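Local coordinates for protein SeviL (Septifer virgatus, PDB 6LF2) that binds the saccharides of GM1b and asialo-GM1 as an R-type lectin built on a beta-trefoil fold, at residues F95-N100 / E122-I127; L65-E70 / H103-D108. All coordinates share one frame; numbering follows the deposited sequence.

Interaction 1: residues F95-N100 / E122-I127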
ATOM      1  N   PHE B  95      -7.712  -4.242  -6.938  1.00  9.20           N
ATOM      2  CA  PHE B  95      -8.099  -2.839  -6.916  1.00  8.56           C
ATOM      3  C   PHE B  95      -9.613  -2.683  -6.959  1.00  8.71           C
ATOM      4  O   PHE B  95     -10.336  -3.534  -7.486  1.00 10.28           O
ATOM      5  CB  PHE B  95      -7.458  -2.080  -8.080  1.00  8.24           C
ATOM      6  CG  PHE B  95      -5.973  -1.894  -7.913  1.00  7.15           C
ATOM      7  CD1 PHE B  95      -5.096  -2.888  -8.302  1.00  8.86           C
ATOM      8  CD2 PHE B  95      -5.464  -0.745  -7.326  1.00  6.77           C
ATOM      9  CE1 PHE B  95      -3.734  -2.731  -8.138  1.00 10.83           C
ATOM     10  CE2 PHE B  95      -4.093  -0.589  -7.155  1.00  8.70           C
ATOM     11  CZ  PHE B  95      -3.235  -1.585  -7.564  1.00 10.84           C
ATOM     12  N   TYR B  96     -10.079  -1.582  -6.379  1.00  9.96           N
ATOM     13  CA  TYR B  96     -11.494  -1.254  -6.309  1.00  9.80           C
ATOM     14  C   TYR B  96     -11.704   0.201  -6.692  1.00  9.35           C
ATOM     15  O   TYR B  96     -10.871   1.068  -6.409  1.00  9.38           O
ATOM     16  CB  TYR B  96     -12.063  -1.452  -4.897  1.00 11.52           C
ATOM     17  CG  TYR B  96     -12.090  -2.863  -4.393  1.00  9.14           C
ATOM     18  CD1 TYR B  96     -13.159  -3.701  -4.680  1.00  9.98           C
ATOM     19  CD2 TYR B  96     -11.063  -3.355  -3.597  1.00 13.71           C
ATOM     20  CE1 TYR B  96     -13.200  -4.993  -4.209  1.00 14.07           C
ATOM     21  CE2 TYR B  96     -11.095  -4.647  -3.122  1.00 14.98           C
ATOM     22  CZ  TYR B  96     -12.166  -5.465  -3.427  1.00 15.70           C
ATOM     23  OH  TYR B  96     -12.196  -6.756  -2.950  1.00 25.49           O
ATOM     24  N   ARG B  97     -12.846   0.472  -7.308  1.00 10.00           N
ATOM     25  CA  ARG B  97     -13.382   1.823  -7.290  1.00 10.45           C
ATOM     26  C   ARG B  97     -14.258   1.971  -6.050  1.00  8.56           C
ATOM     27  O   ARG B  97     -14.830   0.996  -5.553  1.00 13.10           O
ATOM     28  CB  ARG B  97     -14.182   2.127  -8.560  1.00 11.36           C
ATOM     29  CG  ARG B  97     -13.316   2.303  -9.790  1.00 11.71           C
ATOM     30  CD  ARG B  97     -14.120   2.810 -10.985  1.00 14.26           C
ATOM     31  NE  ARG B  97     -13.257   3.174 -12.105  1.00 13.23           N
ATOM     32  CZ  ARG B  97     -12.772   2.301 -12.985  1.00 12.97           C
ATOM     33  NH1 ARG B  97     -13.055   1.011 -12.871  1.00 16.46           N
ATOM     34  NH2 ARG B  97     -11.996   2.719 -13.974  1.00 13.47           N
ATOM     35  N   LEU B  98     -14.298   3.178  -5.515  1.00 10.44           N
ATOM     36  CA  LEU B  98     -15.097   3.491  -4.334  1.00 10.59           C
ATOM     37  C   LEU B  98     -16.236   4.390  -4.793  1.00  9.96           C
ATOM     38  O   LEU B  98     -16.004   5.545  -5.163  1.00 10.96           O
ATOM     39  CB  LEU B  98     -14.244   4.173  -3.263  1.00 11.42           C
ATOM     40  CG  LEU B  98     -13.130   3.280  -2.712  1.00 11.84           C
ATOM     41  CD1 LEU B  98     -12.156   4.071  -1.853  1.00 13.80           C
ATOM     42  CD2 LEU B  98     -13.768   2.204  -1.902  1.00 17.63           C
ATOM     43  N   LEU B  99     -17.455   3.853  -4.771  1.00 12.62           N
ATOM     44  CA  LEU B  99     -18.619   4.486  -5.383  1.00 14.07           C
ATOM     45  C   LEU B  99     -19.529   5.055  -4.297  1.00 11.77           C
ATOM     46  O   LEU B  99     -20.048   4.307  -3.462  1.00 12.99           O
ATOM     47  CB  LEU B  99     -19.370   3.476  -6.249  1.00 15.14           C
ATOM     48  CG  LEU B  99     -20.664   3.949  -6.911  1.00 12.76           C
ATOM     49  CD1 LEU B  99     -20.359   5.087  -7.878  1.00 13.92           C
ATOM     50  CD2 LEU B  99     -21.326   2.778  -7.627  1.00 15.55           C
ATOM     51  N   ASN B 100     -19.712   6.369  -4.313  1.00 11.52           N
ATOM     52  CA  ASN B 100     -20.589   7.016  -3.344  1.00 14.85           C
ATOM     53  C   ASN B 100     -22.047   6.623  -3.591  1.00 17.72           C
ATOM     54  O   ASN B 100     -22.549   6.749  -4.713  1.00 17.38           O
ATOM     55  CB  ASN B 100     -20.416   8.525  -3.437  1.00 13.15           C
ATOM     56  CG  ASN B 100     -21.183   9.258  -2.362  1.00 15.82           C
ATOM     57  OD1 ASN B 100     -22.219   9.860  -2.637  1.00 16.18           O
ATOM     58  ND2 ASN B 100     -20.682   9.212  -1.128  1.00 13.22           N
ATOM     59  N   GLU B 122      -9.077   6.277 -15.009  1.00 20.68           N
ATOM     60  CA  GLU B 122      -7.962   5.456 -14.552  1.00 15.25           C
ATOM     61  C   GLU B 122      -7.484   5.828 -13.144  1.00 15.08           C
ATOM     62  O   GLU B 122      -6.900   4.984 -12.454  1.00 17.54           O
ATOM     63  CB  GLU B 122      -6.822   5.570 -15.568  1.00 20.35           C
ATOM     64  CG  GLU B 122      -5.919   4.367 -15.682  1.00 22.14           C
ATOM     65  CD  GLU B 122      -6.651   3.057 -15.973  1.00 18.09           C
ATOM     66  OE1 GLU B 122      -7.714   3.057 -16.639  1.00 17.40           O
ATOM     67  OE2 GLU B 122      -6.142   2.017 -15.518  1.00 18.26           O
ATOM     68  N   SER B 123      -7.727   7.057 -12.687  1.00 15.09           N
ATOM     69  CA  SER B 123      -7.289   7.500 -11.367  1.00 13.23           C
ATOM     70  C   SER B 123      -8.320   7.229 -10.263  1.00  8.61           C
ATOM     71  O   SER B 123      -8.173   7.751  -9.151  1.00 12.97           O
ATOM     72  CB  SER B 123      -6.954   8.986 -11.416  1.00 16.91           C
ATOM     73  OG  SER B 123      -7.959   9.666 -12.137  1.00 17.09           O
ATOM     74  N   GLU B 124      -9.340   6.421 -10.535  1.00  8.63           N
ATOM     75  CA  GLU B 124     -10.317   6.009  -9.539  1.00  8.88           C
ATOM     76  C   GLU B 124     -10.024   4.643  -8.944  1.00  7.81           C
ATOM     77  O   GLU B 124     -10.866   4.109  -8.207  1.00 11.01           O
ATOM     78  CB  GLU B 124     -11.721   5.985 -10.156  1.00 10.64           C
ATOM     79  CG  GLU B 124     -12.187   7.350 -10.609  1.00 13.55           C
ATOM     80  CD  GLU B 124     -13.352   7.282 -11.566  1.00 16.59           C
ATOM     81  OE1 GLU B 124     -13.659   6.178 -12.066  1.00 14.39           O
ATOM     82  OE2 GLU B 124     -13.965   8.348 -11.807  1.00 17.23           O
ATOM     83  N   LYS B 125      -8.876   4.033  -9.279  1.00  8.50           N
ATOM     84  CA  LYS B 125      -8.576   2.670  -8.853  1.00  8.76           C
ATOM     85  C   LYS B 125      -7.732   2.717  -7.586  1.00  6.92           C
ATOM     86  O   LYS B 125      -6.656   3.322  -7.582  1.00 10.28           O
ATOM     87  CB  LYS B 125      -7.853   1.909  -9.963  1.00  8.42           C
ATOM     88  CG  LYS B 125      -8.664   1.795 -11.245  1.00 10.85           C
ATOM     89  CD  LYS B 125      -7.872   1.145 -12.360  1.00 10.23           C
ATOM     90  CE  LYS B 125      -8.726   1.011 -13.605  1.00  9.16           C
ATOM     91  NZ  LYS B 125      -7.996   0.294 -14.705  1.00 12.15           N
ATOM     92  N   TRP B 126      -8.242   2.111  -6.514  1.00  8.42           N
ATOM     93  CA  TRP B 126      -7.598   2.130  -5.206  1.00  7.66           C
ATOM     94  C   TRP B 126      -7.333   0.721  -4.704  1.00  7.83           C
ATOM     95  O   TRP B 126      -8.108  -0.211  -4.951  1.00  9.83           O
ATOM     96  CB  TRP B 126      -8.455   2.847  -4.155  1.00  9.62           C
ATOM     97  CG  TRP B 126      -8.879   4.227  -4.537  1.00  9.81           C
ATOM     98  CD1 TRP B 126     -10.008   4.569  -5.234  1.00 10.94           C
ATOM     99  CD2 TRP B 126      -8.212   5.457  -4.226  1.00  8.26           C
ATOM    100  NE1 TRP B 126     -10.069   5.926  -5.391  1.00 11.26           N
ATOM    101  CE2 TRP B 126      -8.984   6.500  -4.781  1.00  8.90           C
ATOM    102  CE3 TRP B 126      -7.034   5.780  -3.532  1.00  8.38           C
ATOM    103  CZ2 TRP B 126      -8.617   7.841  -4.671  1.00 11.28           C
ATOM    104  CZ3 TRP B 126      -6.668   7.107  -3.426  1.00  9.91           C
ATOM    105  CH2 TRP B 126      -7.464   8.127  -3.986  1.00 11.17           C
ATOM    106  N   ILE B 127      -6.245   0.583  -3.956  1.00  6.98           N
ATOM    107  CA  ILE B 127      -5.970  -0.625  -3.200  1.00  7.64           C
ATOM    108  C   ILE B 127      -5.988  -0.238  -1.725  1.00  8.92           C
ATOM    109  O   ILE B 127      -5.334   0.729  -1.316  1.00  7.99           O
ATOM    110  CB  ILE B 127      -4.641  -1.269  -3.640  1.00  8.21           C
ATOM    111  CG1 ILE B 127      -4.384  -2.570  -2.868  1.00  8.79           C
ATOM    112  CG2 ILE B 127      -3.489  -0.276  -3.525  1.00  8.38           C
ATOM    113  CD1 ILE B 127      -3.378  -3.489  -3.561  1.00 12.02           C
TER
HETATM  114  O   HOH W   1     -10.217   1.987 -16.625  1.00 16.96           O
HETATM  115  O   HOH W   2     -13.083   5.180  -7.113  1.00  9.72           O

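Interaction 2: residues L65-E70 / H103-D108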
ATOM      1  N   LEU B  65     -15.513   9.853   5.804  1.00 13.86           N
ATOM      2  CA  LEU B  65     -15.351  10.362   4.447  1.00 12.00           C
ATOM      3  C   LEU B  65     -16.699  10.497   3.742  1.00  9.72           C
ATOM      4  O   LEU B  65     -17.484   9.546   3.676  1.00 14.44           O
ATOM      5  CB  LEU B  65     -14.441   9.438   3.644  1.00 10.30           C
ATOM      6  CG  LEU B  65     -13.962  10.007   2.303  1.00 13.55           C
ATOM      7  CD1 LEU B  65     -13.032  11.158   2.512  1.00 12.49           C
ATOM      8  CD2 LEU B  65     -13.282   8.921   1.458  1.00 16.30           C
ATOM      9  N   GLN B  66     -16.947  11.671   3.185  1.00 11.19           N
ATOM     10  CA  GLN B  66     -18.255  12.038   2.672  1.00 13.25           C
ATOM     11  C   GLN B  66     -18.110  12.696   1.311  1.00 13.22           C
ATOM     12  O   GLN B  66     -17.143  13.412   1.056  1.00 12.47           O
ATOM     13  CB  GLN B  66     -18.957  13.009   3.634  1.00 11.60           C
ATOM     14  CG  GLN B  66     -20.346  13.462   3.207  1.00 15.87           C
ATOM     15  CD  GLN B  66     -20.907  14.516   4.143  1.00 21.40           C
ATOM     16  OE1 GLN B  66     -20.170  15.382   4.632  1.00 17.31           O
ATOM     17  NE2 GLN B  66     -22.210  14.445   4.411  1.00 27.22           N
ATOM     18  N   TYR B  67     -19.088  12.466   0.436  1.00 11.46           N
ATOM     19  CA  TYR B  67     -19.239  13.278  -0.765  1.00 12.67           C
ATOM     20  C   TYR B  67     -20.616  13.920  -0.734  1.00 13.30           C
ATOM     21  O   TYR B  67     -21.617  13.216  -0.590  1.00 13.10           O
ATOM     22  CB  TYR B  67     -19.073  12.443  -2.033  1.00 13.62           C
ATOM     23  CG  TYR B  67     -19.103  13.284  -3.284  1.00 13.79           C
ATOM     24  CD1 TYR B  67     -18.243  14.354  -3.428  1.00 14.24           C
ATOM     25  CD2 TYR B  67     -19.987  13.005  -4.317  1.00 17.74           C
ATOM     26  CE1 TYR B  67     -18.251  15.131  -4.559  1.00 15.67           C
ATOM     27  CE2 TYR B  67     -20.003  13.774  -5.459  1.00 15.74           C
ATOM     28  CZ  TYR B  67     -19.135  14.833  -5.573  1.00 15.87           C
ATOM     29  OH  TYR B  67     -19.143  15.603  -6.708  1.00 26.05           O
ATOM     30  N   ASN B  68     -20.665  15.247  -0.854  1.00 12.62           N
ATOM     31  CA  ASN B  68     -21.918  15.978  -0.688  1.00 18.76           C
ATOM     32  C   ASN B  68     -22.504  16.458  -2.009  1.00 20.47           C
ATOM     33  O   ASN B  68     -23.398  17.312  -2.003  1.00 24.20           O
ATOM     34  CB  ASN B  68     -21.724  17.166   0.261  1.00 19.42           C
ATOM     35  CG  ASN B  68     -20.773  18.210  -0.285  1.00 19.05           C
ATOM     36  OD1 ASN B  68     -20.428  18.207  -1.466  1.00 19.38           O
ATOM     37  ND2 ASN B  68     -20.341  19.121   0.585  1.00 24.46           N
ATOM     38  N   GLY B  69     -22.014  15.941  -3.136  1.00 17.99           N
ATOM     39  CA  GLY B  69     -22.390  16.415  -4.446  1.00 19.07           C
ATOM     40  C   GLY B  69     -21.502  17.507  -5.001  1.00 21.11           C
ATOM     41  O   GLY B  69     -21.516  17.739  -6.215  1.00 25.62           O
ATOM     42  N   GLU B  70     -20.730  18.179  -4.157  1.00 20.12           N
ATOM     43  CA  GLU B  70     -19.835  19.255  -4.578  1.00 19.99           C
ATOM     44  C   GLU B  70     -18.383  18.985  -4.229  1.00 21.89           C
ATOM     45  O   GLU B  70     -17.499  19.215  -5.063  1.00 25.41           O
ATOM     46  CB  GLU B  70     -20.258  20.592  -3.946  1.00 29.48           C
ATOM     47  CG  GLU B  70     -21.712  20.992  -4.183  1.00 40.16           C
ATOM     48  CD  GLU B  70     -21.930  21.713  -5.505  1.00 48.69           C
ATOM     49  OE1 GLU B  70     -20.940  21.950  -6.233  1.00 47.99           O
ATOM     50  OE2 GLU B  70     -23.097  22.052  -5.810  1.00 52.44           O
ATOM     51  N   HIS B 103     -24.672   9.732  -4.525  1.00 13.92           N
ATOM     52  CA  HIS B 103     -24.402  10.496  -5.728  1.00 15.58           C
ATOM     53  C   HIS B 103     -23.861   9.665  -6.878  1.00 15.40           C
ATOM     54  O   HIS B 103     -23.690  10.208  -7.972  1.00 18.23           O
ATOM     55  CB  HIS B 103     -23.425  11.634  -5.417  1.00 15.21           C
ATOM     56  CG  HIS B 103     -23.983  12.634  -4.456  1.00 16.59           C
ATOM     57  ND1 HIS B 103     -24.932  13.563  -4.824  1.00 18.06           N
ATOM     58  CD2 HIS B 103     -23.753  12.834  -3.135  1.00 16.71           C
ATOM     59  CE1 HIS B 103     -25.255  14.297  -3.774  1.00 15.94           C
ATOM     60  NE2 HIS B 103     -24.552  13.879  -2.738  1.00 17.82           N
ATOM     61  N   LYS B 104     -23.595   8.381  -6.661  1.00 15.77           N
ATOM     62  CA  LYS B 104     -23.060   7.501  -7.703  1.00 15.85           C
ATOM     63  C   LYS B 104     -21.844   8.135  -8.386  1.00 17.20           C
ATOM     64  O   LYS B 104     -21.709   8.148  -9.612  1.00 20.03           O
ATOM     65  CB  LYS B 104     -24.154   7.134  -8.712  1.00 16.35           C
ATOM     66  CG  LYS B 104     -25.341   6.376  -8.090  1.00 19.35           C
ATOM     67  CD  LYS B 104     -24.891   5.062  -7.448  1.00 19.54           C
ATOM     68  CE  LYS B 104     -26.077   4.199  -7.001  1.00 23.61           C
ATOM     69  NZ  LYS B 104     -26.851   4.789  -5.870  1.00 23.84           N
ATOM     70  N   ALA B 105     -20.941   8.668  -7.564  1.00 16.64           N
ATOM     71  CA  ALA B 105     -19.695   9.262  -8.025  1.00 13.35           C
ATOM     72  C   ALA B 105     -18.521   8.515  -7.399  1.00 13.87           C
ATOM     73  O   ALA B 105     -18.569   8.146  -6.221  1.00 12.34           O
ATOM     74  CB  ALA B 105     -19.625  10.756  -7.675  1.00 15.68           C
ATOM     75  N   TYR B 106     -17.475   8.288  -8.199  1.00 15.60           N
ATOM     76  CA  TYR B 106     -16.313   7.505  -7.778  1.00 11.90           C
ATOM     77  C   TYR B 106     -15.246   8.399  -7.153  1.00 12.81           C
ATOM     78  O   TYR B 106     -14.896   9.443  -7.710  1.00 13.37           O
ATOM     79  CB  TYR B 106     -15.703   6.768  -8.975  1.00 12.25           C
ATOM     80  CG  TYR B 106     -16.588   5.737  -9.628  1.00 12.82           C
ATOM     81  CD1 TYR B 106     -16.791   4.494  -9.042  1.00 14.32           C
ATOM     82  CD2 TYR B 106     -17.201   6.001 -10.850  1.00 19.91           C
ATOM     83  CE1 TYR B 106     -17.597   3.546  -9.641  1.00 16.35           C
ATOM     84  CE2 TYR B 106     -18.002   5.058 -11.457  1.00 16.34           C
ATOM     85  CZ  TYR B 106     -18.191   3.831 -10.853  1.00 19.48           C
ATOM     86  OH  TYR B 106     -18.993   2.884 -11.450  1.00 20.91           O
ATOM     87  N   LEU B 107     -14.691   7.958  -6.019  1.00 11.65           N
ATOM     88  CA  LEU B 107     -13.571   8.667  -5.407  1.00 10.06           C
ATOM     89  C   LEU B 107     -12.387   8.735  -6.363  1.00 11.49           C
ATOM     90  O   LEU B 107     -11.967   7.721  -6.920  1.00 10.97           O
ATOM     91  CB  LEU B 107     -13.156   7.972  -4.109  1.00  9.99           C
ATOM     92  CG  LEU B 107     -12.132   8.746  -3.273  1.00 12.48           C
ATOM     93  CD1 LEU B 107     -12.730  10.075  -2.784  1.00 11.48           C
ATOM     94  CD2 LEU B 107     -11.665   7.905  -2.108  1.00 10.76           C
ATOM     95  N   ASP B 108     -11.844   9.935  -6.534  1.00 12.39           N
ATOM     96  CA  ASP B 108     -10.822  10.227  -7.529  1.00 14.41           C
ATOM     97  C   ASP B 108      -9.890  11.261  -6.911  1.00 14.84           C
ATOM     98  O   ASP B 108     -10.045  11.638  -5.743  1.00 13.32           O
ATOM     99  CB  ASP B 108     -11.484  10.716  -8.828  1.00 13.87           C
ATOM    100  CG  ASP B 108     -10.606  10.556 -10.061  1.00 17.81           C
ATOM    101  OD1 ASP B 108      -9.360  10.506  -9.955  1.00 19.99           O
ATOM    102  OD2 ASP B 108     -11.187  10.504 -11.165  1.00 27.39           O
TER
HETATM  103  O   HOH W   3     -25.742  15.207  -0.662  1.00 18.06           O

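Interaction 1: residues F95-N100 / E122-I127
Tyr96 and Trp126 form a single antiparallel bridge between strand 96-100 and the last strand of the beta-trefoil, 126-130, each backbone amide donating to the other residue's carbonyl. Tyr96 N reaches Trp126 O at 2.8 Å, and the return bond from Trp126 N to Tyr96 O is equally short. Past this bridge no direct backbone hydrogen bond follows; a water links Leu98 N to Glu124 O.

In a salt bridge, Arg97 NE lies 3.0 Å from Glu124 OE1 and approaches its anti lone pair; because the guanidinium and carboxylate planes stand 88° apart, one N-H makes the bond instead of a two-pronged grip. The Arg97 chain is extended from CG to NE, which carries its head group past Glu124 CB to a second water shared with Glu122 OE1. Lys125 runs alongside Arg97, CG over one guanidinium face, and its NZ forms a salt bridge with Glu122 OE2. Thr121 backs Arg97 and Glu124, its N donating to Glu124 OE1 and its O accepting from Arg97 NH2.

Leu98 CD1 sits over one face of the Trp126 indole, 4.0 Å from Trp126 CD1, while Phe95 CE2 meets Ile127 CB at 3.6 Å.

Trp126 NE1 donates to Leu107 O, tying the indole to strand 106-110; strand 84-88 pairs with strand 96-100, strand 6-16 lies beside Ile127, and Tyr13 of the second subunit packs on Phe95 and Ile127.

Interaction 2: residues L65-E70 / H103-D108
His103 turns its imidazole toward the 65-70 segment with CG anti to its own carbonyl carbon, while Tyr67 swings CG away from its backbone N (chi1 -175°) and thereby lays its ring beside His103 and Ala105. The contact belongs to the beta-trefoil fold: the end of strand 63-67 and the turn after it meet the connection that leads into strand 106-110.

The Tyr67 and His103 side chains cross at about a right angle, with their ring planes 79° apart and their centroids separated by 5.5 Å. His103 CB comes to the edge of the phenol ring, near its plane, and Ala105 CB also reaches the ring, 3.8 Å from Tyr67 CE2. Farther into the protein, Leu65 and Leu107 reach toward each other tip to tip through their CD2 methyls. Asn100 and Ala116 also pack on Tyr67.

Gly69 sits in the angle between the two roughly perpendicular rings. Its N lies over the centre of the Tyr67 ring and over one face of the imidazole, offset toward its rim, and Gly69 CA makes a CH-pi contact with that face, 3.7 Å from the His103 centroid. The backbone there has a positive phi (91°), which helps the chain turn after strand 63-67. An Asx turn shapes the bend, with Asn68 OD1 accepting from Glu70 N and also from Gln71 N.

Tyr67 O, at the imidazole edge and 3.3 Å from His103 CD2, is buried without a hydrogen-bonding partner, whereas a water lies in the ring plane 2.7 Å from His103 NE2.

Overall arrangement
The two contacts differ in burial and in chemistry. Interaction 1 is almost wholly buried and relies on paired backbone bonds, a salt bridge and bridging waters, with a hydrophobic side against the second subunit. Interaction 2 is partly buried, has no direct hydrogen bond between its segments, and depends on aromatic, CH-pi and aliphatic contacts. Strands 96-100 and 106-110 follow each other in the chain, and Asn100 N probably bonds to Ala105 O between them. A second link comes from segment 122-127, where Ser123 OG probably bonds to Asp108 OD1. The partner strands 126-130 and 63-67 belong to one antiparallel sheet, so both interactions join the 96-110 region to the same sheet, at different strands.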